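2-oxoglutarate dehydrogenase E3 component (Thermus thermophilus, PDB 2YQU) probably catalyses the NAD-dependent reoxidation of protein-bound dihydrolipoyl groups in the 2-oxoglutarate dehydrogenase complex, using one FAD per subunit. Local coordinates at residues Lys49-Thr54 against Pro78-His83; Arg57-Lys62 against Val185-Gly190; Ala191-Leu196 against Gln221-Arg226. All coordinates share one frame; numbering follows the deposited sequence.

How the contacts relate
The three contacts run from the flavin out into the NAD-binding region, and their chemistry changes with their place. Contact 1 is a buried helix-helix packing, mostly apolar, with an imidazole and one bridging water, and a lysine of its first segment reaches FAD. Contact 2 shares helix 45-63 with it but is only partly buried: an aromatic ring and an arginine chain meet there, and no hydrogen bond passes between its segments. Contact 3, also buried, is a parallel strand pair held mainly by backbone hydrogen bonds. Contacts 1 and 2 touch through M81 and W186 and through L80 and L189, and both reach the second subunit; H187 links contact 2 to contact 3, which no other chain touches.

Contact 1 (Lys49-Thr54 against Pro78-His83); sequences KALLET and PALMAH. With FAD (flavin-adenine dinucleotide), chain D.
L51 and L80 carry the apolar part of this packing between two helices whose segments cross at 132°, axes 9.7 Å apart. Their side chains meet at about a right angle, methyl against methyl, with L51 CD2 3.9 Å from L80 CD2; M81 adds its sulfur more distantly. T54 supplies a second apolar patch: its CG2 lies 3.6 Å from CD2 of the H83 ring, which A50 CB also approaches, and L80 CD1 packs against its CB.

The polar links are few and local. T54 OG1, set between the backbone N and carbonyl carbon (chi1 48°), donates to A50 O one turn back at 2.6 Å, and that oxygen also takes T54 N. A water donates to T54 OG1 at 3.0 Å and to L80 O at 2.8 Å, tying the two helices together. The imidazole NE2 of H83 bonds instead to A378 O of the second subunit.

On another side of helix 45-63, K49 NZ donates to N5 of the flavin at 3.1 Å and forms a salt bridge with E181. This lysine-glutamate pair at flavin N5 is characteristic of the disulfide oxidoreductase active site.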
# COMPACT_ATOMS: atom_id res chain seq x y z
N LYS A 49 12.76 -11.27 0.18
CA LYS A 49 11.57 -10.67 -0.44
C LYS A 49 11.41 -11.06 -1.91
O LYS A 49 10.29 -11.24 -2.37
CB LYS A 49 11.52 -9.15 -0.23
CG LYS A 49 10.59 -8.73 0.94
CD LYS A 49 10.79 -9.61 2.20
CE LYS A 49 11.79 -9.08 3.15
NZ LYS A 49 12.15 -10.09 4.25
N ALA A 50 12.52 -11.23 -2.62
CA ALA A 50 12.48 -11.77 -3.99
C ALA A 50 11.79 -13.13 -4.02
O ALA A 50 10.88 -13.37 -4.83
CB ALA A 50 13.89 -11.86 -4.58
N LEU A 51 12.17 -14.00 -3.09
CA LEU A 51 11.59 -15.33 -3.00
C LEU A 51 10.14 -15.27 -2.55
O LEU A 51 9.32 -16.01 -3.06
CB LEU A 51 12.38 -16.22 -2.03
CG LEU A 51 13.78 -16.65 -2.51
CD1 LEU A 51 14.41 -17.51 -1.44
CD2 LEU A 51 13.74 -17.42 -3.83
N LEU A 52 9.83 -14.39 -1.60
CA LEU A 52 8.47 -14.29 -1.09
C LEU A 52 7.48 -13.76 -2.14
O LEU A 52 6.38 -14.28 -2.27
CB LEU A 52 8.43 -13.40 0.16
CG LEU A 52 8.92 -14.10 1.43
CD1 LEU A 52 9.37 -13.07 2.45
CD2 LEU A 52 7.84 -15.01 2.02
N GLU A 53 7.87 -12.71 -2.86
CA GLU A 53 6.98 -12.10 -3.84
C GLU A 53 6.68 -13.08 -4.97
O GLU A 53 5.53 -13.22 -5.38
CB GLU A 53 7.58 -10.82 -4.41
CG GLU A 53 7.60 -9.66 -3.42
CD GLU A 53 6.24 -9.01 -3.25
OE1 GLU A 53 6.17 -7.95 -2.60
OE2 GLU A 53 5.24 -9.53 -3.76
N THR A 54 7.72 -13.76 -5.45
CA THR A 54 7.58 -14.68 -6.58
C THR A 54 6.86 -15.96 -6.21
O THR A 54 6.01 -16.42 -6.96
CB THR A 54 8.96 -15.02 -7.21
OG1 THR A 54 9.91 -15.37 -6.20
CG2 THR A 54 9.55 -13.80 -7.90
N PRO A 78 15.76 -23.11 -10.93
CA PRO A 78 16.88 -22.32 -11.48
C PRO A 78 16.46 -20.90 -11.85
O PRO A 78 17.21 -19.97 -11.56
CB PRO A 78 17.30 -23.10 -12.73
CG PRO A 78 16.76 -24.48 -12.55
CD PRO A 78 15.55 -24.36 -11.69
N ALA A 79 15.28 -20.75 -12.45
CA ALA A 79 14.77 -19.43 -12.84
C ALA A 79 14.39 -18.60 -11.61
O ALA A 79 14.62 -17.40 -11.59
CB ALA A 79 13.58 -19.57 -13.78
N LEU A 80 13.82 -19.25 -10.59
CA LEU A 80 13.45 -18.61 -9.34
C LEU A 80 14.69 -18.05 -8.64
O LEU A 80 14.70 -16.90 -8.20
CB LEU A 80 12.73 -19.60 -8.41
CG LEU A 80 12.05 -19.00 -7.16
CD1 LEU A 80 10.71 -18.43 -7.54
CD2 LEU A 80 11.89 -20.03 -6.06
N MET A 81 15.74 -18.86 -8.59
CA MET A 81 16.99 -18.47 -7.93
C MET A 81 17.74 -17.44 -8.76
O MET A 81 18.41 -16.57 -8.21
CB MET A 81 17.86 -19.70 -7.66
CG MET A 81 17.27 -20.64 -6.62
SD MET A 81 17.25 -19.88 -4.99
CE MET A 81 16.41 -21.11 -4.06
N ALA A 82 17.61 -17.52 -10.08
CA ALA A 82 18.25 -16.56 -10.98
C ALA A 82 17.65 -15.17 -10.77
O ALA A 82 18.37 -14.19 -10.76
CB ALA A 82 18.11 -17.00 -12.42
N HIS A 83 16.33 -15.10 -10.60
CA HIS A 83 15.67 -13.83 -10.33
C HIS A 83 16.19 -13.25 -9.01
O HIS A 83 16.52 -12.07 -8.94
CB HIS A 83 14.14 -14.01 -10.26
CG HIS A 83 13.43 -12.79 -9.76
ND1 HIS A 83 13.34 -11.63 -10.50
CD2 HIS A 83 12.81 -12.54 -8.59
CE1 HIS A 83 12.68 -10.72 -9.81
NE2 HIS A 83 12.35 -11.24 -8.64
PA FAD D . 24.42 -5.55 8.53
O1A FAD D . 24.54 -6.93 9.06
O2A FAD D . 23.37 -5.42 7.42
O5B FAD D . 25.86 -5.05 8.05
C5B FAD D . 26.99 -5.30 8.85
C4B FAD D . 28.18 -5.43 7.92
O4B FAD D . 29.35 -5.27 8.69
C3B FAD D . 28.27 -6.79 7.25
O3B FAD D . 28.26 -6.65 5.85
C2B FAD D . 29.58 -7.37 7.73
O2B FAD D . 30.26 -8.07 6.71
C1B FAD D . 30.34 -6.13 8.18
N9A FAD D . 31.33 -6.30 9.25
C8A FAD D . 31.15 -6.82 10.51
N7A FAD D . 32.30 -6.73 11.19
C5A FAD D . 33.23 -6.15 10.38
C6A FAD D . 34.56 -5.81 10.56
N6A FAD D . 35.17 -5.90 11.74
N1A FAD D . 35.22 -5.21 9.52
C2A FAD D . 34.61 -4.93 8.32
N3A FAD D . 33.28 -5.26 8.15
C4A FAD D . 32.62 -5.87 9.17
N1 FAD D . 15.18 -6.41 8.08
C2 FAD D . 14.13 -5.62 7.65
O2 FAD D . 13.99 -4.47 8.08
N3 FAD D . 13.23 -6.11 6.74
C4 FAD D . 13.36 -7.39 6.25
O4 FAD D . 12.66 -7.70 5.30
C4X FAD D . 14.41 -8.21 6.67
N5 FAD D . 14.55 -9.50 6.18
C5X FAD D . 15.62 -10.28 6.62
C6 FAD D . 15.75 -11.58 6.12
C7 FAD D . 16.81 -12.39 6.55
C7M FAD D . 16.98 -13.75 5.92
C8 FAD D . 17.74 -11.89 7.46
C8M FAD D . 19.05 -12.59 7.70
C9 FAD D . 17.60 -10.59 7.95
C9A FAD D . 16.54 -9.78 7.54
N10 FAD D . 16.38 -8.49 8.04
C10 FAD D . 15.32 -7.71 7.59
C1' FAD D . 17.26 -7.93 9.13
C2' FAD D . 18.32 -7.03 8.47
O2' FAD D . 19.10 -7.77 7.54
C3' FAD D . 19.21 -6.34 9.50
O3' FAD D . 18.40 -5.69 10.46
C4' FAD D . 20.09 -5.29 8.84
O4' FAD D . 20.91 -5.88 7.85
C5' FAD D . 20.93 -4.55 9.88
O5' FAD D . 21.81 -3.64 9.25
P FAD D . 23.23 -3.28 9.91
O1P FAD D . 23.89 -2.22 9.10
O2P FAD D . 23.09 -2.99 11.40
O3P FAD D . 24.12 -4.62 9.82
O HOH W 1 12.87 -15.36 -6.68

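Contact 2 (Arg57-Lys62 against Val185-Gly190); sequences RIYEAK and VWHRLG
Helix 45-63, which leads away from the redox-active cysteines, here meets the end of helix 177-188, the helix that follows the glycine-rich NAD-binding turn, and Y59 and R188 make the main contact. The R188 side chain crosses the tyrosine at about a right angle and lays its CG over one ring face, 4.1 Å from the ring centroid of Y59 and 27° off the normal, a CH-pi contact. The ring is brought there by Y59 CG standing anti to the backbone N (chi1 -168°). Y59 CD1 also approaches R188 O, at 3.7 Å. Beyond CG the arginine runs extended to T55, whose OG1 accepts from NH1, so the aromatic face meets the aliphatic stem while the charged end is held elsewhere.

The arginine sits in the last turn of its helix, which ends in a Schellman motif: G190 takes a positive phi of 114° and its N bonds back to H187 O at 3.1 Å. Within that turn, L189 CD2 meets I58 CG2 at 4.4 Å, and L80 lies against the same leucine.

At the phenol end, Y59 OH is 3.6 Å from H187 NE2, the two rings meeting obliquely; that nitrogen is hydrogen-bonded to Q221 O. An alanine here would take away the ring, and would probably open a gap over the R188 stem and strip H187 of its neighbour on this side. K62 brings CD to 4.3 Å from R188 O, then carries its ammonium on to V73 O.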
# COMPACT_ATOMS: atom_id res chain seq x y z
N ARG A 57 3.01 -15.48 -5.91
CA ARG A 57 2.29 -15.53 -7.19
C ARG A 57 2.11 -16.98 -7.65
O ARG A 57 1.04 -17.37 -8.10
CB ARG A 57 3.05 -14.76 -8.28
CG ARG A 57 2.60 -13.33 -8.45
CD ARG A 57 3.03 -12.42 -7.35
NE ARG A 57 1.91 -11.75 -6.68
CZ ARG A 57 2.03 -11.05 -5.55
NH1 ARG A 57 0.95 -10.48 -5.01
NH2 ARG A 57 3.21 -10.93 -4.93
N ILE A 58 3.18 -17.75 -7.54
CA ILE A 58 3.17 -19.17 -7.90
C ILE A 58 2.12 -19.91 -7.07
O ILE A 58 1.31 -20.66 -7.61
CB ILE A 58 4.58 -19.77 -7.72
CG1 ILE A 58 5.49 -19.27 -8.83
CG2 ILE A 58 4.55 -21.31 -7.71
CD1 ILE A 58 6.96 -19.41 -8.53
N TYR A 59 2.12 -19.67 -5.76
CA TYR A 59 1.25 -20.38 -4.83
C TYR A 59 -0.21 -20.08 -5.16
O TYR A 59 -1.03 -21.00 -5.18
CB TYR A 59 1.55 -19.97 -3.39
CG TYR A 59 0.90 -20.84 -2.33
CD1 TYR A 59 1.07 -22.22 -2.31
CD2 TYR A 59 0.12 -20.27 -1.32
CE1 TYR A 59 0.48 -23.02 -1.33
CE2 TYR A 59 -0.47 -21.05 -0.33
CZ TYR A 59 -0.29 -22.43 -0.34
OH TYR A 59 -0.87 -23.21 0.63
N GLU A 60 -0.54 -18.82 -5.42
CA GLU A 60 -1.92 -18.44 -5.70
C GLU A 60 -2.42 -19.07 -7.00
O GLU A 60 -3.56 -19.51 -7.07
CB GLU A 60 -2.10 -16.91 -5.78
CG GLU A 60 -1.95 -16.17 -4.45
CD GLU A 60 -2.98 -16.56 -3.41
OE1 GLU A 60 -2.60 -16.69 -2.22
OE2 GLU A 60 -4.16 -16.76 -3.76
N ALA A 61 -1.56 -19.12 -8.02
CA ALA A 61 -1.91 -19.74 -9.30
C ALA A 61 -2.12 -21.26 -9.13
O ALA A 61 -2.98 -21.84 -9.79
CB ALA A 61 -0.84 -19.46 -10.34
N LYS A 62 -1.36 -21.88 -8.23
CA LYS A 62 -1.51 -23.31 -7.94
C LYS A 62 -2.84 -23.60 -7.23
O LYS A 62 -3.48 -24.61 -7.50
CB LYS A 62 -0.34 -23.82 -7.10
CG LYS A 62 0.93 -24.00 -7.89
CD LYS A 62 2.11 -24.27 -6.98
CE LYS A 62 3.33 -24.72 -7.77
NZ LYS A 62 3.17 -26.11 -8.30
N VAL A 185 8.18 -19.70 2.25
CA VAL A 185 8.74 -19.76 0.91
C VAL A 185 8.74 -21.21 0.41
O VAL A 185 8.28 -21.49 -0.69
CB VAL A 185 10.18 -19.21 0.87
CG1 VAL A 185 10.92 -19.66 -0.38
CG2 VAL A 185 10.18 -17.69 0.96
N TRP A 186 9.25 -22.12 1.24
CA TRP A 186 9.43 -23.51 0.82
C TRP A 186 8.12 -24.30 0.91
O TRP A 186 7.88 -25.20 0.10
CB TRP A 186 10.58 -24.15 1.60
CG TRP A 186 11.89 -23.51 1.22
CD1 TRP A 186 12.62 -22.64 1.98
CD2 TRP A 186 12.56 -23.60 -0.03
NE1 TRP A 186 13.72 -22.22 1.29
CE2 TRP A 186 13.71 -22.79 0.04
CE3 TRP A 186 12.31 -24.31 -1.21
CZ2 TRP A 186 14.61 -22.67 -1.02
CZ3 TRP A 186 13.21 -24.19 -2.27
CH2 TRP A 186 14.35 -23.38 -2.16
N HIS A 187 7.26 -23.92 1.85
CA HIS A 187 5.92 -24.51 1.94
C HIS A 187 5.13 -24.26 0.65
O HIS A 187 4.45 -25.16 0.15
CB HIS A 187 5.16 -23.94 3.14
CG HIS A 187 3.71 -24.30 3.14
ND1 HIS A 187 3.27 -25.59 3.34
CD2 HIS A 187 2.61 -23.56 2.91
CE1 HIS A 187 1.95 -25.62 3.25
NE2 HIS A 187 1.52 -24.39 2.99
N ARG A 188 5.23 -23.05 0.12
CA ARG A 188 4.57 -22.70 -1.13
C ARG A 188 5.03 -23.56 -2.30
O ARG A 188 4.29 -23.75 -3.26
CB ARG A 188 4.84 -21.24 -1.47
CG ARG A 188 4.13 -20.28 -0.60
CD ARG A 188 4.66 -18.88 -0.74
NE ARG A 188 3.84 -17.92 -0.02
CZ ARG A 188 4.13 -16.63 0.09
NH1 ARG A 188 5.21 -16.14 -0.51
NH2 ARG A 188 3.33 -15.82 0.77
N LEU A 189 6.27 -24.05 -2.24
CA LEU A 189 6.85 -24.86 -3.30
C LEU A 189 6.69 -26.36 -3.08
O LEU A 189 7.22 -27.17 -3.85
CB LEU A 189 8.33 -24.49 -3.47
CG LEU A 189 8.58 -23.01 -3.82
CD1 LEU A 189 10.05 -22.74 -4.01
CD2 LEU A 189 7.80 -22.58 -5.06
N GLY A 190 5.98 -26.74 -2.02
CA GLY A 190 5.58 -28.13 -1.81
C GLY A 190 6.19 -28.80 -0.60
O GLY A 190 5.94 -29.98 -0.35

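Contact 3 (Ala191-Leu196 against Gln221-Arg226); sequences AEVIVL and QGLTIR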
# COMPACT_ATOMS: atom_id res chain seq x y z
N ALA A 191 7.01 -28.07 0.15
CA ALA A 191 7.65 -28.62 1.34
C ALA A 191 6.62 -28.79 2.45
O ALA A 191 5.73 -27.95 2.63
CB ALA A 191 8.80 -27.71 1.81
N GLU A 192 6.72 -29.89 3.18
CA GLU A 192 6.01 -30.05 4.44
C GLU A 192 6.87 -29.34 5.48
O GLU A 192 8.02 -29.72 5.71
CB GLU A 192 5.85 -31.53 4.81
CG GLU A 192 5.04 -32.33 3.79
CD GLU A 192 4.81 -33.78 4.20
OE1 GLU A 192 5.37 -34.23 5.22
OE2 GLU A 192 4.05 -34.47 3.49
N VAL A 193 6.32 -28.28 6.06
CA VAL A 193 7.09 -27.40 6.94
C VAL A 193 6.54 -27.48 8.35
O VAL A 193 5.33 -27.38 8.56
CB VAL A 193 7.06 -25.95 6.41
CG1 VAL A 193 7.84 -25.02 7.35
CG2 VAL A 193 7.61 -25.90 5.00
N ILE A 194 7.44 -27.68 9.31
CA ILE A 194 7.12 -27.68 10.72
C ILE A 194 7.94 -26.59 11.40
O ILE A 194 9.14 -26.53 11.21
CB ILE A 194 7.48 -29.05 11.36
CG1 ILE A 194 6.68 -30.17 10.69
CG2 ILE A 194 7.22 -29.01 12.86
CD1 ILE A 194 7.15 -31.58 11.08
N VAL A 195 7.28 -25.76 12.19
CA VAL A 195 7.93 -24.66 12.90
C VAL A 195 7.87 -24.97 14.39
O VAL A 195 6.80 -25.21 14.92
CB VAL A 195 7.24 -23.31 12.60
CG1 VAL A 195 7.88 -22.17 13.38
CG2 VAL A 195 7.25 -23.02 11.10
N LEU A 196 9.03 -24.97 15.05
CA LEU A 196 9.13 -25.25 16.48
C LEU A 196 9.55 -23.99 17.21
O LEU A 196 10.55 -23.38 16.85
CB LEU A 196 10.16 -26.35 16.73
CG LEU A 196 9.96 -27.64 15.94
CD1 LEU A 196 11.17 -28.54 16.08
CD2 LEU A 196 8.71 -28.35 16.40
N GLN A 221 -3.03 -22.59 6.17
CA GLN A 221 -2.28 -22.69 4.92
C GLN A 221 -1.56 -24.03 4.78
O GLN A 221 -1.23 -24.45 3.67
CB GLN A 221 -1.30 -21.52 4.79
CG GLN A 221 -2.00 -20.20 4.50
CD GLN A 221 -1.09 -18.99 4.41
OE1 GLN A 221 -1.58 -17.85 4.33
NE2 GLN A 221 0.22 -19.21 4.41
N GLY A 222 -1.31 -24.69 5.91
CA GLY A 222 -0.76 -26.04 5.92
C GLY A 222 0.60 -26.20 6.59
O GLY A 222 1.18 -27.27 6.51
N LEU A 223 1.12 -25.16 7.23
CA LEU A 223 2.32 -25.31 8.05
C LEU A 223 1.91 -25.96 9.36
O LEU A 223 0.80 -25.74 9.85
CB LEU A 223 2.97 -23.96 8.35
CG LEU A 223 3.76 -23.30 7.22
CD1 LEU A 223 2.83 -22.67 6.19
CD2 LEU A 223 4.71 -22.26 7.79
N THR A 224 2.80 -26.76 9.92
CA THR A 224 2.63 -27.24 11.28
C THR A 224 3.37 -26.26 12.18
O THR A 224 4.53 -25.99 11.94
CB THR A 224 3.22 -28.65 11.41
OG1 THR A 224 2.43 -29.56 10.64
CG2 THR A 224 3.12 -29.16 12.84
N ILE A 225 2.66 -25.69 13.15
CA ILE A 225 3.25 -24.76 14.12
C ILE A 225 3.12 -25.35 15.53
O ILE A 225 2.02 -25.63 15.99
CB ILE A 225 2.53 -23.38 14.09
CG1 ILE A 225 2.41 -22.83 12.66
CG2 ILE A 225 3.24 -22.38 14.98
CD1 ILE A 225 3.72 -22.55 11.99
N ARG A 226 4.25 -25.51 16.21
CA ARG A 226 4.26 -26.07 17.55
C ARG A 226 5.01 -25.15 18.49
O ARG A 226 6.24 -25.08 18.46
CB ARG A 226 4.90 -27.45 17.55
CG ARG A 226 4.18 -28.45 16.68
CD ARG A 226 4.90 -29.77 16.60
NE ARG A 226 4.96 -30.39 17.92
CZ ARG A 226 5.66 -31.48 18.21
NH1 ARG A 226 6.37 -32.10 17.27
NH2 ARG A 226 5.63 -31.96 19.44
O HOH W 2 3.75 -29.97 8.24
O HOH W 3 3.45 -28.33 5.81
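V193 O is gripped by two groups: T224 N donates to it at 2.9 Å with an N-H...O angle of 171°, and a water donates to it at 3.1 Å. The same water lies 2.8 Å from T224 OG1, closing a small bridge from the threonine hydroxyl to the neighbouring strand. A second water accepts from V193 N and donates to G222 O at 2.6 Å, so that it links the two backbones beside the first direct bond.

From there the parallel pairing is regular. V195 uses both of its backbone groups, its N donating to T224 O at 2.8 Å and its O accepting from R226 N. I194 CA, one residue before, also comes within 3.3 Å of T224 O, a CA-H...O contact, so that this oxygen is approached by V195 N and by a CA-H.

Bridged partners extend alongside one another to the same side of the sheet. On one face V195 CB meets I225 CD1 at 3.7 Å; the ethyl arm of I225, bent at chi2 (-63°), reaches over to it. L223 CD2 touches V193 and V195 nearby. On the other face I194 rests its CG1 against T224 CB at 3.8 Å, and L196 lies along the methylenes of R226, whose guanidinium pairs with E249.

Helix 208-221 connects these strands in a beta-alpha-beta crossover, with 224-226 at the edge of the Rossmann-type sheet. The chemistry implies that backbone bonds set the register and aliphatic carbons pack on both faces, while on the face of T224 and R226 a water and the outside partner E249 also engage their polar ends.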